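Local coordinates for envelopment polyprotein (Bovine Schmallenberg virus BH80/Germany/2011, PDB 7A56) that probably drives fusion of the viral and host membranes during entry, as a class II envelope fusion glycoprotein captured in its postfusion form, at residues Ile34-Asp37 with Leu38-Tyr42; Ile91-Pro94 with Asn95-Leu99. One frame throughout, in Å; residues are numbered along the deposited sequence.

Contact 1 of 2, residues Ile34-Asp37 with Leu38-Tyr42; sequences IAND and LTMHY
H41 turns its ring back toward D37 because CG stands beside its own backbone N (chi1 -68°), while D37 swings its carboxylate anti to its N (chi1 -168°), out along the same flank of the helix. The imidazole then meets the main chain four residues earlier: H41 ND1 donates to D37 O at 2.7 Å, with the oxygen at the ring edge and almost in the ring plane. The amide H41 N reaches D37 O as well, but weakly, at 3.1 Å. The carboxylate does not lie flat on the ring; the two planes are 67° apart, and D37 OD1 comes within 3.0 Å of H41 ND1. The D37 carboxylate is held from outside the helix: OD2 in a salt bridge with R225, OD1 by D224 N.

Two residues earlier A35 O takes two bonds, both 2.9 Å long, from T39 N and T39 OG1, which approach from opposite faces of the carbonyl plane. M40 N donates to N36 O, and the first methylenes of M40 pass over that oxygen, with M40 CG 3.7 Å from N36 OD1. On the buried side I34 and L38 run side by side, I34 CG2 touching L38 CD1 at 3.8 Å; I34 packs on F100, I102 and M206, L38 on I204 and F211.

Helix 23-40 stops here in a Schellman motif: Y42 has positive phi and serves as C', with Y42 N bonded to T39 O and F43 N to L38 O. Since H41 ND1 is a donor, it carries the hydrogen, and it covers a carbonyl of the last turn. The nearby carboxylate may favour a protonated imidazole, though R225 would offset part of that charge.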
# COMPACT_ATOMS: atom_id res chain seq x y z
N ILE A 34 -16.65 -19.25 35.01
CA ILE A 34 -16.06 -18.57 33.85
C ILE A 34 -15.26 -17.34 34.27
O ILE A 34 -14.13 -17.13 33.79
CB ILE A 34 -17.14 -18.19 32.82
CG1 ILE A 34 -17.79 -19.45 32.28
CG2 ILE A 34 -16.52 -17.30 31.71
CD1 ILE A 34 -19.23 -19.27 31.68
N ALA A 35 -15.85 -16.47 35.09
CA ALA A 35 -15.15 -15.25 35.48
C ALA A 35 -13.84 -15.59 36.15
O ALA A 35 -12.81 -14.96 35.89
CB ALA A 35 -16.01 -14.39 36.43
N ASN A 36 -13.86 -16.61 37.03
CA ASN A 36 -12.64 -16.92 37.76
C ASN A 36 -11.57 -17.48 36.83
O ASN A 36 -10.38 -17.17 36.98
CB ASN A 36 -12.98 -17.91 38.87
CG ASN A 36 -11.76 -18.52 39.48
OD1 ASN A 36 -11.01 -17.84 40.17
ND2 ASN A 36 -11.53 -19.80 39.21
N ASP A 37 -11.98 -18.32 35.88
CA ASP A 37 -11.08 -18.88 34.86
C ASP A 37 -10.42 -17.77 34.05
O ASP A 37 -9.19 -17.74 33.84
CB ASP A 37 -11.93 -19.79 33.97
CG ASP A 37 -11.15 -20.69 33.03
OD1 ASP A 37 -9.90 -20.65 32.98
OD2 ASP A 37 -11.82 -21.44 32.28
N LEU A 38 -11.24 -16.84 33.58
CA LEU A 38 -10.72 -15.74 32.75
C LEU A 38 -9.78 -14.86 33.55
O LEU A 38 -8.67 -14.53 33.09
CB LEU A 38 -11.90 -14.95 32.19
CG LEU A 38 -12.77 -15.68 31.13
CD1 LEU A 38 -13.88 -14.77 30.67
CD2 LEU A 38 -11.97 -16.09 29.90
N THR A 39 -10.18 -14.50 34.76
CA THR A 39 -9.33 -13.64 35.58
C THR A 39 -8.01 -14.32 35.92
O THR A 39 -6.98 -13.66 36.01
CB THR A 39 -10.07 -13.29 36.88
OG1 THR A 39 -11.27 -12.57 36.56
CG2 THR A 39 -9.20 -12.46 37.79
N MET A 40 -8.04 -15.62 36.20
CA MET A 40 -6.82 -16.36 36.52
C MET A 40 -5.92 -16.48 35.32
O MET A 40 -4.71 -16.67 35.48
CB MET A 40 -7.18 -17.78 37.06
CG MET A 40 -7.74 -17.83 38.48
SD MET A 40 -6.52 -17.68 39.82
CE MET A 40 -6.47 -15.90 40.07
N HIS A 41 -6.47 -16.33 34.11
CA HIS A 41 -5.67 -16.37 32.91
C HIS A 41 -5.46 -14.97 32.32
O HIS A 41 -5.36 -14.80 31.12
CB HIS A 41 -6.28 -17.33 31.90
CG HIS A 41 -6.21 -18.76 32.35
ND1 HIS A 41 -7.22 -19.37 33.07
CD2 HIS A 41 -5.23 -19.70 32.21
CE1 HIS A 41 -6.88 -20.62 33.34
NE2 HIS A 41 -5.67 -20.84 32.84
N TYR A 42 -5.40 -13.97 33.20
CA TYR A 42 -4.92 -12.61 32.93
C TYR A 42 -5.87 -11.78 32.06
O TYR A 42 -5.45 -10.75 31.54
CB TYR A 42 -3.50 -12.61 32.33
CG TYR A 42 -2.47 -13.18 33.31
CD1 TYR A 42 -1.85 -12.36 34.25
CD2 TYR A 42 -2.14 -14.55 33.30
CE1 TYR A 42 -0.92 -12.89 35.17
CE2 TYR A 42 -1.23 -15.09 34.20
CZ TYR A 42 -0.61 -14.25 35.14
OH TYR A 42 0.30 -14.77 36.04

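Contact 2 of 2, residues Ile91-Pro94 with Asn95-Leu99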
# COMPACT_ATOMS: atom_id res chain seq x y z
N ILE A 91 -26.25 -20.19 25.95
CA ILE A 91 -25.94 -21.39 26.70
C ILE A 91 -27.25 -21.95 27.23
O ILE A 91 -27.99 -21.22 27.94
CB ILE A 91 -24.98 -21.11 27.86
CG1 ILE A 91 -23.83 -20.15 27.44
CG2 ILE A 91 -24.46 -22.44 28.39
CD1 ILE A 91 -23.02 -20.74 26.30
N ALA A 92 -27.48 -23.24 26.98
CA ALA A 92 -28.71 -23.90 27.39
C ALA A 92 -28.42 -25.29 27.96
O ALA A 92 -27.45 -25.95 27.59
CB ALA A 92 -29.68 -24.03 26.20
N MET A 93 -29.29 -25.71 28.88
CA MET A 93 -29.33 -27.12 29.29
C MET A 93 -29.49 -28.03 28.08
O MET A 93 -30.17 -27.64 27.12
CB MET A 93 -30.49 -27.33 30.26
CG MET A 93 -30.36 -26.57 31.55
SD MET A 93 -28.94 -27.13 32.53
CE MET A 93 -29.63 -28.66 33.21
N PRO A 94 -28.88 -29.21 28.08
CA PRO A 94 -29.07 -30.17 26.98
C PRO A 94 -30.54 -30.51 26.81
O PRO A 94 -31.22 -30.85 27.77
CB PRO A 94 -28.26 -31.39 27.42
CG PRO A 94 -27.32 -30.87 28.41
CD PRO A 94 -27.98 -29.76 29.11
N ASN A 95 -31.02 -30.42 25.56
CA ASN A 95 -32.43 -30.54 25.23
C ASN A 95 -33.28 -29.78 26.25
O ASN A 95 -34.34 -30.25 26.67
CB ASN A 95 -32.85 -32.01 25.17
CG ASN A 95 -31.75 -32.93 24.61
OD1 ASN A 95 -31.14 -32.63 23.58
ND2 ASN A 95 -31.49 -34.04 25.32
N GLY A 96 -32.80 -28.61 26.66
CA GLY A 96 -33.33 -27.99 27.86
C GLY A 96 -33.44 -26.49 27.72
O GLY A 96 -33.32 -25.96 26.62
N GLU A 97 -33.65 -25.80 28.83
CA GLU A 97 -33.97 -24.39 28.78
C GLU A 97 -32.70 -23.55 28.68
O GLU A 97 -31.60 -24.00 29.02
CB GLU A 97 -34.73 -24.00 30.03
CG GLU A 97 -34.09 -24.54 31.30
CD GLU A 97 -34.82 -24.03 32.53
OE1 GLU A 97 -35.14 -22.81 32.56
OE2 GLU A 97 -35.10 -24.84 33.45
N SER A 98 -32.88 -22.32 28.21
CA SER A 98 -31.77 -21.37 28.10
C SER A 98 -31.31 -20.91 29.48
O SER A 98 -32.12 -20.69 30.38
CB SER A 98 -32.18 -20.16 27.26
OG SER A 98 -32.17 -20.48 25.87
N LEU A 99 -30.00 -20.74 29.64
CA LEU A 99 -29.42 -20.38 30.93
C LEU A 99 -28.85 -18.97 30.88
O LEU A 99 -29.29 -18.10 31.64
CB LEU A 99 -28.31 -21.38 31.31
CG LEU A 99 -28.69 -22.85 31.58
CD1 LEU A 99 -27.51 -23.73 31.27
CD2 LEU A 99 -29.10 -23.04 33.03
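M93 and L99 meet obliquely across the hairpin, sulfur against methyls. M93 bends the same way at all three side-chain torsions (chi1 -64°), which brings CG and SD alongside the methyls of L99 while the terminal methyl runs on past them: SD lies 3.9 Å from L99 CD1 and slightly farther from CD2, with M93 CG at about the same range from CD2. L99 leans toward the first strand, its CD1 set against the backbone between A92 and M93, 3.6 Å from M93 N, and its CB over I91 O. Helix 23-40 covers both residues: Y26 touches M93, and I23 and I27 touch L99. F345 also touches L99.

Two backbone bonds flank this meeting. L99 N donates to I91 O at 2.7 Å, nearly straight (160°) and in the carbonyl plane, and M93 N donates to E97 O at 2.9 Å. Between these two bonds A92 and S98 form a non-hydrogen-bonded antiparallel pair, their CA atoms 4.0 Å apart, with both side chains on one face; there S98 OG bonds to N90 ND2. This is the end of the antiparallel hairpin that joins strand 86-92 to the long strand 98-134, and its reversal, M93 to G96, resembles a type II turn: P94 is extended and N95 has positive phi.

P94 supplies the first corner of that turn, its ring restricting phi to the value needed there and its side packing against D344. The bond that closes the turn, from G96 N to M93 O, is short at 2.8 Å but badly bent and weak. N95 N points to another acceptor, D346 OD2, and A92 shares backbone bonding with the same residue, D346, of the adjacent strand 346-350.

Contact 1 precedes contact 2 in the chain, and their centres lie 23 Å apart; the nearest atoms are about 6 Å from each other without touching. Helix 23-40 bridges them: its early residues I23, Y26 and I27 cover M93 and L99 of contact 2, and its last turns form contact 1. Strand 98-134 runs on beneath the helix; F100, backbone-bonded to I91, packs with I102 on I34. Both sites are intrachain, untouched by the other two subunits. Each lies near a different bound sodium ion, about 9 Å from the H41 side chain and about 7 Å from that of S98.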